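Long-range contacts in uncharacterized protein AsqI (Emericella nidulans, PDB 5YY3), which catalyses the zinc-dependent conversion of 4'-methoxycyclopenin into 4'-methoxyviridicatin in the biosynthesis of aspoquinolone mycotoxins: residues A[486-495]-A[507-518]; A[418-429]-A[574-582]. All blocks are in the same frame, centred on the assembly; numbering follows the deposited sequence.

Interaction 1. Residues A[486-495]-A[507-518]; sequences PQTLTLRLFI and WIEMDRATVQLT
Phe494 lays one face of its ring against the side chain of Glu509. This is a CH-pi contact: Glu509 CG lies 4.2 Å from the centroid of the Phe494 ring, 25° off the ring normal and offset toward the rim. The two residues belong to an antiparallel beta hairpin, strands 487-497 and 508-517, in the Ig-like domain of this hemocyanin-like protein. With Phe494 CG anti to the carbonyl carbon of Phe494 (chi1 -69°), the ring lies alongside Glu509. Beside it, Phe494 CB touches Trp507 CE3 at 3.5 Å. Trp507 CE3 also meets Ile495 C obliquely, while Phe494 C lies at the indole edge, in its plane. Trp507 NE1 is bonded to Met501 O.

Backbone bonds alternate regularly from Gln487 to Leu493. There a classic beta bulge shifts the register by one. Met510 N and Asp511 N both reach Leu493 O, from the same face of its plane. Met510 N lies 2.8 Å from Leu493 O, and Asp511 N is farther from that oxygen, at 3.3 Å.

The face with Leu489, Leu491 and Val515 is buried and largely apolar. Leu491 CD1 meets Val515 CG2 at 3.6 Å. Its polar groups are satisfied: Asp511 by Arg527 and Trp469, Gln487 by Ser475 and Glu421. On the other face Arg492 and Arg512 come close, but Arg492 forms salt bridges with Asp598 and Asp582, which probably offset the like charges. Thr490 CG2 touches Arg512 CG at 3.6 Å. At the bulge, the bent chain of Met510 brings its CG to 3.7 Å from Ile495 CG1.

Interaction 2. Residues A[418-429]-A[574-582]; sequences HRAEVVLSNLVV and VAFCIATDD
Two strands of the Ig-like beta-sandwich region, 422-431 and 571-580, face each other here through their side chains. Their axes come within 8.0 Å and their directions differ by 131°, so they pack across the core and do not pair along their length. The backbones join at one end, where Arg419 and Thr580 form a single bridge. Ala420 N donates to Ala579 O at 2.9 Å in a nearly straight bond (168°), although the donor sits above the carbonyl plane. Asp581 N gives the second bond, to His418 O.

Small residues on strand 571-580 receive larger ones from the other strand. Ala579 CB meets Val422 CG1 at 3.8 Å and also touches Ala420 CB. Leu424 comes next. Its CD1 reaches Cys577 SG at 3.8 Å and lies close to Cys577 O. With chi1 at 178°, Leu427 CG stands anti to the backbone N, and the side chain extends to strand 571-580, where CD2 lies between Ala575 and Cys577, 3.6 Å from Ala575 CB and 3.9 Å from Cys577 CB. Trp469 of strand 461-475 and Thr637 and Thr639 of strand 636-644 also touch Leu427.

At the bridge, Thr580 OG1 donates to Asp582 OD1 and accepts from Arg492 NE. These two bonds hold the hydroxyl of Thr580. At the far end of the interface, Val429 CG2 rests 4.0 Å from Ala575 CB.

In the fold
Interactions 1 and 2 have centres about 7 Å apart and lie in the same beta region. Strands 487-497 and 571-580 are antiparallel neighbours in one sheet, with Phe576 N probably bonded to Phe494 O. Strand 422-431 comes first along the chain, the whole 487-517 hairpin follows, and strand 571-580 comes last. Interaction 2 therefore brings together segments 145 residues apart, while interaction 1 is local. Gln487 NE2 probably bonds Glu421 O, and Trp507 packs on Phe576, so the contacts form one continuous body. Both lie away from the zinc ligands His186, His190 and His218 and build the Ig-like part of the enzyme.

Interaction 1. Residues A[486-495]-A[507-518]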
loop_
_atom_site.group_PDB
_atom_site.type_symbol
_atom_site.label_atom_id
_atom_site.label_comp_id
_atom_site.label_asym_id
_atom_site.label_seq_id
_atom_site.Cartn_x
_atom_site.Cartn_y
_atom_site.Cartn_z
ATOM N N PRO A 486 5.219 48.596 -35.295
ATOM C CA PRO A 486 4.947 47.722 -34.145
ATOM C C PRO A 486 6.124 46.802 -33.816
ATOM O O PRO A 486 6.899 46.465 -34.715
ATOM C CB PRO A 486 3.735 46.889 -34.601
ATOM C CG PRO A 486 3.216 47.552 -35.827
ATOM C CD PRO A 486 4.394 48.229 -36.458
ATOM N N GLN A 487 6.260 46.419 -32.548
ATOM C CA GLN A 487 7.177 45.344 -32.162
ATOM C C GLN A 487 6.407 44.039 -32.055
ATOM O O GLN A 487 5.447 43.940 -31.285
ATOM C CB GLN A 487 7.862 45.642 -30.834
ATOM C CG GLN A 487 8.907 44.613 -30.454
ATOM C CD GLN A 487 9.711 45.045 -29.242
ATOM O OE1 GLN A 487 9.317 45.962 -28.531
ATOM N NE2 GLN A 487 10.847 44.408 -29.017
ATOM N N THR A 488 6.813 43.042 -32.830
ATOM C CA THR A 488 6.166 41.747 -32.768
ATOM C C THR A 488 7.084 40.700 -32.163
ATOM O O THR A 488 8.191 40.512 -32.619
ATOM C CB THR A 488 5.720 41.295 -34.145
ATOM O OG1 THR A 488 4.608 42.105 -34.546
ATOM C CG2 THR A 488 5.290 39.821 -34.116
ATOM N N LEU A 489 6.616 40.029 -31.120
ATOM C CA LEU A 489 7.408 38.998 -30.451
ATOM C C LEU A 489 6.531 37.792 -30.146
ATOM O O LEU A 489 5.319 37.844 -30.295
ATOM C CB LEU A 489 8.041 39.564 -29.178
ATOM C CG LEU A 489 6.970 40.110 -28.244
ATOM C CD1 LEU A 489 6.749 39.205 -27.038
ATOM C CD2 LEU A 489 7.265 41.550 -27.840
ATOM N N THR A 490 7.159 36.701 -29.748
ATOM C CA THR A 490 6.429 35.481 -29.435
ATOM C C THR A 490 6.705 35.073 -27.989
ATOM O O THR A 490 7.861 35.034 -27.552
ATOM C CB THR A 490 6.806 34.328 -30.392
ATOM O OG1 THR A 490 6.425 34.669 -31.728
ATOM C CG2 THR A 490 6.100 33.015 -29.990
ATOM N N LEU A 491 5.626 34.811 -27.249
ATOM C CA LEU A 491 5.714 34.364 -25.858
ATOM C C LEU A 491 5.600 32.848 -25.826
ATOM O O LEU A 491 4.648 32.283 -26.374
ATOM C CB LEU A 491 4.615 34.995 -25.002
ATOM C CG LEU A 491 4.663 36.506 -24.792
ATOM C CD1 LEU A 491 3.501 36.925 -23.941
ATOM C CD2 LEU A 491 5.975 36.915 -24.142
ATOM N N ARG A 492 6.570 32.196 -25.190
ATOM C CA ARG A 492 6.584 30.743 -25.115
ATOM C C ARG A 492 6.467 30.269 -23.672
ATOM O O ARG A 492 7.355 30.530 -22.851
ATOM C CB ARG A 492 7.861 30.190 -25.751
ATOM C CG ARG A 492 8.099 30.704 -27.147
ATOM C CD ARG A 492 9.468 30.321 -27.635
ATOM N NE ARG A 492 9.659 30.769 -29.003
ATOM C CZ ARG A 492 9.388 30.036 -30.070
ATOM N NH1 ARG A 492 8.930 28.801 -29.921
ATOM N NH2 ARG A 492 9.583 30.538 -31.281
ATOM N N LEU A 493 5.378 29.570 -23.375
ATOM C CA LEU A 493 5.086 29.138 -22.011
ATOM C C LEU A 493 5.279 27.630 -21.794
ATOM O O LEU A 493 4.719 26.801 -22.529
ATOM C CB LEU A 493 3.652 29.518 -21.634
ATOM C CG LEU A 493 3.128 28.948 -20.313
ATOM C CD1 LEU A 493 3.743 29.635 -19.127
ATOM C CD2 LEU A 493 1.615 29.004 -20.250
ATOM N N PHE A 494 6.067 27.301 -20.770
ATOM C CA PHE A 494 6.317 25.936 -20.338
ATOM C C PHE A 494 6.064 25.792 -18.832
ATOM O O PHE A 494 6.217 26.759 -18.066
ATOM C CB PHE A 494 7.760 25.522 -20.644
ATOM C CG PHE A 494 8.075 25.365 -22.116
ATOM C CD1 PHE A 494 8.359 26.475 -22.906
ATOM C CD2 PHE A 494 8.152 24.095 -22.693
ATOM C CE1 PHE A 494 8.674 26.333 -24.254
ATOM C CE2 PHE A 494 8.473 23.938 -24.039
ATOM C CZ PHE A 494 8.736 25.061 -24.827
ATOM N N ILE A 495 5.682 24.588 -18.404
ATOM C CA ILE A 495 5.651 24.257 -16.982
ATOM C C ILE A 495 6.435 22.981 -16.711
ATOM O O ILE A 495 6.697 22.185 -17.611
ATOM C CB ILE A 495 4.214 24.078 -16.444
ATOM C CG1 ILE A 495 3.551 22.829 -17.061
ATOM C CG2 ILE A 495 3.392 25.379 -16.637
ATOM C CD1 ILE A 495 2.123 22.577 -16.571
ATOM N N TRP A 507 10.360 19.778 -19.213
ATOM C CA TRP A 507 9.517 20.930 -19.398
ATOM C C TRP A 507 8.420 20.617 -20.398
ATOM O O TRP A 507 8.677 20.115 -21.495
ATOM C CB TRP A 507 10.349 22.140 -19.825
ATOM C CG TRP A 507 11.062 22.705 -18.660
ATOM C CD1 TRP A 507 12.303 22.341 -18.196
ATOM C CD2 TRP A 507 10.573 23.706 -17.756
ATOM N NE1 TRP A 507 12.619 23.073 -17.072
ATOM C CE2 TRP A 507 11.574 23.918 -16.783
ATOM C CE3 TRP A 507 9.392 24.457 -17.686
ATOM C CZ2 TRP A 507 11.428 24.842 -15.748
ATOM C CZ3 TRP A 507 9.246 25.380 -16.647
ATOM C CH2 TRP A 507 10.259 25.562 -15.696
ATOM N N ILE A 508 7.195 20.910 -19.978
ATOM C CA ILE A 508 5.978 20.673 -20.746
ATOM C C ILE A 508 5.497 21.965 -21.427
ATOM O O ILE A 508 5.288 22.981 -20.753
ATOM C CB ILE A 508 4.860 20.162 -19.829
ATOM C CG1 ILE A 508 5.240 18.823 -19.193
ATOM C CG2 ILE A 508 3.535 20.108 -20.569
ATOM C CD1 ILE A 508 4.265 18.371 -18.111
ATOM N N GLU A 509 5.312 21.933 -22.748
ATOM C CA GLU A 509 4.870 23.115 -23.469
ATOM C C GLU A 509 3.385 23.348 -23.246
ATOM O O GLU A 509 2.579 22.439 -23.402
ATOM C CB GLU A 509 5.170 23.002 -24.971
ATOM C CG GLU A 509 5.007 24.355 -25.712
ATOM C CD GLU A 509 5.007 24.232 -27.230
ATOM O OE1 GLU A 509 5.222 23.113 -27.722
ATOM O OE2 GLU A 509 4.777 25.251 -27.937
ATOM N N MET A 510 3.024 24.579 -22.898
ATOM C CA MET A 510 1.646 24.909 -22.558
ATOM C C MET A 510 1.041 25.936 -23.514
ATOM O O MET A 510 -0.188 26.018 -23.674
ATOM C CB MET A 510 1.582 25.422 -21.116
ATOM C CG MET A 510 1.950 24.346 -20.076
ATOM S SD MET A 510 0.796 22.945 -20.137
ATOM C CE MET A 510 -0.645 23.720 -19.401
ATOM N N ASP A 511 1.901 26.715 -24.164
ATOM C CA ASP A 511 1.408 27.757 -25.058
ATOM C C ASP A 511 2.525 28.448 -25.815
ATOM O O ASP A 511 3.684 28.463 -25.381
ATOM C CB ASP A 511 0.613 28.813 -24.285
ATOM C CG ASP A 511 -0.473 29.459 -25.130
ATOM O OD1 ASP A 511 -0.517 29.199 -26.356
ATOM O OD2 ASP A 511 -1.283 30.223 -24.564
ATOM N N ARG A 512 2.136 29.029 -26.945
ATOM C CA ARG A 512 2.999 29.854 -27.790
ATOM C C ARG A 512 2.130 30.954 -28.383
ATOM O O ARG A 512 1.151 30.653 -29.070
ATOM C CB ARG A 512 3.641 29.031 -28.902
ATOM C CG ARG A 512 4.820 29.709 -29.540
ATOM C CD ARG A 512 4.983 29.302 -30.992
ATOM N NE ARG A 512 5.077 27.853 -31.166
ATOM C CZ ARG A 512 4.360 27.160 -32.045
ATOM N NH1 ARG A 512 3.495 27.783 -32.838
ATOM N NH2 ARG A 512 4.514 25.846 -32.137
ATOM N N ALA A 513 2.449 32.217 -28.111
ATOM C CA ALA A 513 1.551 33.288 -28.520
ATOM C C ALA A 513 2.278 34.539 -28.985
ATOM O O ALA A 513 3.212 35.028 -28.339
ATOM C CB ALA A 513 0.605 33.634 -27.389
ATOM N N THR A 514 1.819 35.057 -30.115
ATOM C CA THR A 514 2.358 36.284 -30.674
ATOM C C THR A 514 1.841 37.492 -29.898
ATOM O O THR A 514 0.672 37.565 -29.536
ATOM C CB THR A 514 2.004 36.407 -32.165
ATOM O OG1 THR A 514 2.734 35.413 -32.898
ATOM C CG2 THR A 514 2.369 37.779 -32.701
ATOM N N VAL A 515 2.729 38.427 -29.602
ATOM C CA VAL A 515 2.295 39.677 -29.014
ATOM C C VAL A 515 2.767 40.807 -29.909
ATOM O O VAL A 515 3.878 40.771 -30.428
ATOM C CB VAL A 515 2.836 39.850 -27.589
ATOM C CG1 VAL A 515 2.496 41.221 -27.050
ATOM C CG2 VAL A 515 2.244 38.780 -26.696
ATOM N N GLN A 516 1.915 41.801 -30.104
ATOM C CA GLN A 516 2.299 42.964 -30.880
ATOM C C GLN A 516 2.243 44.206 -29.994
ATOM O O GLN A 516 1.197 44.521 -29.416
ATOM C CB GLN A 516 1.386 43.119 -32.098
ATOM C CG GLN A 516 1.906 44.100 -33.121
ATOM C CD GLN A 516 0.877 44.423 -34.197
ATOM O OE1 GLN A 516 0.981 43.939 -35.327
ATOM N NE2 GLN A 516 -0.118 45.257 -33.852
ATOM N N LEU A 517 3.371 44.898 -29.866
ATOM C CA LEU A 517 3.407 46.122 -29.079
ATOM C C LEU A 517 3.375 47.342 -29.994
ATOM O O LEU A 517 3.951 47.340 -31.084
ATOM C CB LEU A 517 4.649 46.161 -28.178
ATOM C CG LEU A 517 4.833 44.977 -27.221
ATOM C CD1 LEU A 517 6.024 45.203 -26.305
ATOM C CD2 LEU A 517 3.557 44.721 -26.419
ATOM N N THR A 518 2.690 48.382 -29.542
ATOM C CA THR A 518 2.625 49.635 -30.280
ATOM C C THR A 518 2.964 50.841 -29.389
ATOM O O THR A 518 2.865 51.976 -29.835
ATOM C CB THR A 518 1.230 49.807 -30.924
ATOM O OG1 THR A 518 0.216 49.519 -29.957
ATOM C CG2 THR A 518 1.062 48.832 -32.073
#

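Interaction 2. Residues A[418-429]-A[574-582]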
loop_
_atom_site.group_PDB
_atom_site.type_symbol
_atom_site.label_atom_id
_atom_site.label_comp_id
_atom_site.label_asym_id
_atom_site.label_seq_id
_atom_site.Cartn_x
_atom_site.Cartn_y
_atom_site.Cartn_z
ATOM N N HIS A 418 18.094 34.483 -29.623
ATOM C CA HIS A 418 16.909 34.987 -30.311
ATOM C C HIS A 418 15.965 35.721 -29.346
ATOM O O HIS A 418 14.742 35.683 -29.514
ATOM C CB HIS A 418 16.176 33.840 -31.012
ATOM C CG HIS A 418 17.033 33.059 -31.961
ATOM N ND1 HIS A 418 17.246 33.448 -33.267
ATOM C CD2 HIS A 418 17.723 31.900 -31.799
ATOM C CE1 HIS A 418 18.029 32.565 -33.866
ATOM N NE2 HIS A 418 18.333 31.620 -32.996
ATOM N N ARG A 419 16.545 36.381 -28.343
ATOM C CA ARG A 419 15.776 37.164 -27.374
ATOM C C ARG A 419 14.964 38.281 -28.045
ATOM O O ARG A 419 15.456 38.954 -28.942
ATOM C CB ARG A 419 16.713 37.788 -26.316
ATOM C CG ARG A 419 17.801 38.731 -26.893
ATOM C CD ARG A 419 18.232 39.841 -25.929
ATOM N NE ARG A 419 19.100 39.384 -24.841
ATOM C CZ ARG A 419 19.271 40.033 -23.680
ATOM N NH1 ARG A 419 18.625 41.178 -23.434
ATOM N NH2 ARG A 419 20.079 39.526 -22.747
ATOM N N ALA A 420 13.726 38.487 -27.609
ATOM C CA ALA A 420 12.991 39.683 -28.009
ATOM C C ALA A 420 13.440 40.857 -27.145
ATOM O O ALA A 420 13.762 40.679 -25.969
ATOM C CB ALA A 420 11.494 39.475 -27.886
ATOM N N GLU A 421 13.461 42.055 -27.728
ATOM C CA GLU A 421 13.872 43.247 -27.000
ATOM C C GLU A 421 12.712 43.708 -26.125
ATOM O O GLU A 421 11.974 44.657 -26.436
ATOM C CB GLU A 421 14.320 44.346 -27.959
ATOM C CG GLU A 421 15.809 44.302 -28.332
ATOM C CD GLU A 421 16.113 45.130 -29.572
ATOM O OE1 GLU A 421 15.734 44.685 -30.676
ATOM O OE2 GLU A 421 16.714 46.225 -29.449
ATOM N N VAL A 422 12.579 43.032 -24.999
ATOM C CA VAL A 422 11.409 43.178 -24.173
ATOM C C VAL A 422 11.776 42.792 -22.747
ATOM O O VAL A 422 12.724 42.040 -22.523
ATOM C CB VAL A 422 10.259 42.312 -24.759
ATOM C CG1 VAL A 422 9.707 41.292 -23.747
ATOM C CG2 VAL A 422 9.191 43.190 -25.330
ATOM N N VAL A 423 11.062 43.339 -21.774
ATOM C CA VAL A 423 11.243 42.903 -20.398
ATOM C C VAL A 423 9.981 42.211 -19.954
ATOM O O VAL A 423 8.903 42.816 -20.001
ATOM C CB VAL A 423 11.550 44.077 -19.448
ATOM C CG1 VAL A 423 11.496 43.616 -17.993
ATOM C CG2 VAL A 423 12.914 44.689 -19.775
ATOM N N LEU A 424 10.106 40.945 -19.546
ATOM C CA LEU A 424 8.975 40.198 -18.999
ATOM C C LEU A 424 8.957 40.261 -17.483
ATOM O O LEU A 424 10.005 40.256 -16.837
ATOM C CB LEU A 424 9.010 38.719 -19.430
ATOM C CG LEU A 424 8.781 38.365 -20.901
ATOM C CD1 LEU A 424 8.563 36.852 -21.100
ATOM C CD2 LEU A 424 7.618 39.165 -21.472
ATOM N N SER A 425 7.761 40.280 -16.912
ATOM C CA SER A 425 7.617 40.232 -15.457
ATOM C C SER A 425 6.229 39.740 -15.099
ATOM O O SER A 425 5.346 39.680 -15.953
ATOM C CB SER A 425 7.867 41.608 -14.825
ATOM O OG SER A 425 6.772 42.469 -15.076
ATOM N N ASN A 426 6.045 39.376 -13.841
ATOM C CA ASN A 426 4.715 39.103 -13.306
ATOM C C ASN A 426 3.964 37.982 -14.006
ATOM O O ASN A 426 2.790 38.121 -14.329
ATOM C CB ASN A 426 3.860 40.376 -13.343
ATOM C CG ASN A 426 4.255 41.380 -12.266
ATOM O OD1 ASN A 426 4.603 42.518 -12.557
ATOM N ND2 ASN A 426 4.200 40.957 -11.024
ATOM N N LEU A 427 4.632 36.862 -14.228
ATOM C CA LEU A 427 3.968 35.716 -14.824
ATOM C C LEU A 427 3.005 35.105 -13.813
ATOM O O LEU A 427 3.380 34.842 -12.675
ATOM C CB LEU A 427 4.997 34.674 -15.285
ATOM C CG LEU A 427 4.450 33.380 -15.885
ATOM C CD1 LEU A 427 3.609 33.697 -17.110
ATOM C CD2 LEU A 427 5.595 32.431 -16.243
ATOM N N VAL A 428 1.763 34.893 -14.225
ATOM C CA VAL A 428 0.782 34.274 -13.359
ATOM C C VAL A 428 0.022 33.136 -14.089
ATOM O O VAL A 428 -0.306 33.256 -15.274
ATOM C CB VAL A 428 -0.226 35.328 -12.817
ATOM C CG1 VAL A 428 -1.230 34.688 -11.900
ATOM C CG2 VAL A 428 0.501 36.451 -12.069
ATOM N N VAL A 429 -0.233 32.032 -13.387
ATOM C CA VAL A 429 -1.202 31.026 -13.842
ATOM C C VAL A 429 -2.383 31.026 -12.853
ATOM O O VAL A 429 -2.165 30.892 -11.645
ATOM C CB VAL A 429 -0.558 29.601 -13.945
ATOM C CG1 VAL A 429 -1.524 28.602 -14.561
ATOM C CG2 VAL A 429 0.734 29.657 -14.770
ATOM N N VAL A 574 6.533 24.890 -11.696
ATOM C CA VAL A 574 7.117 26.167 -12.076
ATOM C C VAL A 574 6.653 26.537 -13.480
ATOM O O VAL A 574 6.623 25.683 -14.373
ATOM C CB VAL A 574 8.658 26.124 -12.027
ATOM C CG1 VAL A 574 9.254 27.428 -12.557
ATOM C CG2 VAL A 574 9.130 25.846 -10.603
ATOM N N ALA A 575 6.257 27.791 -13.663
ATOM C CA ALA A 575 5.920 28.301 -14.984
ATOM C C ALA A 575 7.089 29.101 -15.519
ATOM O O ALA A 575 7.744 29.819 -14.779
ATOM C CB ALA A 575 4.676 29.149 -14.944
ATOM N N PHE A 576 7.343 28.954 -16.813
ATOM C CA PHE A 576 8.465 29.583 -17.482
ATOM C C PHE A 576 7.942 30.271 -18.733
ATOM O O PHE A 576 7.139 29.697 -19.474
ATOM C CB PHE A 576 9.534 28.532 -17.822
ATOM C CG PHE A 576 10.503 28.951 -18.894
ATOM C CD1 PHE A 576 10.209 28.748 -20.237
ATOM C CD2 PHE A 576 11.729 29.504 -18.560
ATOM C CE1 PHE A 576 11.099 29.103 -21.218
ATOM C CE2 PHE A 576 12.633 29.866 -19.547
ATOM C CZ PHE A 576 12.318 29.668 -20.873
ATOM N N CYS A 577 8.384 31.503 -18.958
ATOM C CA CYS A 577 7.976 32.236 -20.137
ATOM C C CYS A 577 9.189 32.934 -20.730
ATOM O O CYS A 577 9.917 33.660 -20.043
ATOM C CB CYS A 577 6.868 33.248 -19.817
ATOM S SG CYS A 577 6.099 33.928 -21.342
ATOM N N ILE A 578 9.428 32.685 -22.007
ATOM C CA ILE A 578 10.503 33.362 -22.710
ATOM C C ILE A 578 9.904 34.176 -23.864
ATOM O O ILE A 578 8.925 33.758 -24.495
ATOM C CB ILE A 578 11.582 32.352 -23.224
ATOM C CG1 ILE A 578 12.724 33.079 -23.944
ATOM C CG2 ILE A 578 10.978 31.286 -24.125
ATOM C CD1 ILE A 578 13.888 32.164 -24.298
ATOM N N ALA A 579 10.455 35.362 -24.107
ATOM C CA ALA A 579 10.033 36.151 -25.260
ATOM C C ALA A 579 11.087 36.069 -26.358
ATOM O O ALA A 579 12.252 36.424 -26.155
ATOM C CB ALA A 579 9.774 37.614 -24.861
ATOM N N THR A 580 10.693 35.585 -27.527
ATOM C CA THR A 580 11.645 35.514 -28.620
ATOM C C THR A 580 11.278 36.461 -29.751
ATOM O O THR A 580 10.103 36.770 -29.975
ATOM C CB THR A 580 11.775 34.065 -29.181
ATOM O OG1 THR A 580 10.502 33.591 -29.639
ATOM C CG2 THR A 580 12.306 33.131 -28.112
ATOM N N ASP A 581 12.306 36.942 -30.435
ATOM C CA ASP A 581 12.148 37.543 -31.755
ATOM C C ASP A 581 12.347 36.478 -32.815
ATOM O O ASP A 581 13.446 35.964 -32.966
ATOM C CB ASP A 581 13.152 38.672 -31.981
ATOM C CG ASP A 581 13.009 39.306 -33.353
ATOM O OD1 ASP A 581 11.861 39.462 -33.828
ATOM O OD2 ASP A 581 14.049 39.635 -33.961
ATOM N N ASP A 582 11.289 36.163 -33.552
ATOM C CA ASP A 582 11.332 35.087 -34.542
ATOM C C ASP A 582 11.484 35.571 -35.990
ATOM O O ASP A 582 11.412 34.764 -36.916
ATOM C CB ASP A 582 10.071 34.228 -34.418
ATOM C CG ASP A 582 10.012 33.465 -33.102
ATOM O OD1 ASP A 582 11.084 33.231 -32.498
ATOM O OD2 ASP A 582 8.893 33.100 -32.679
#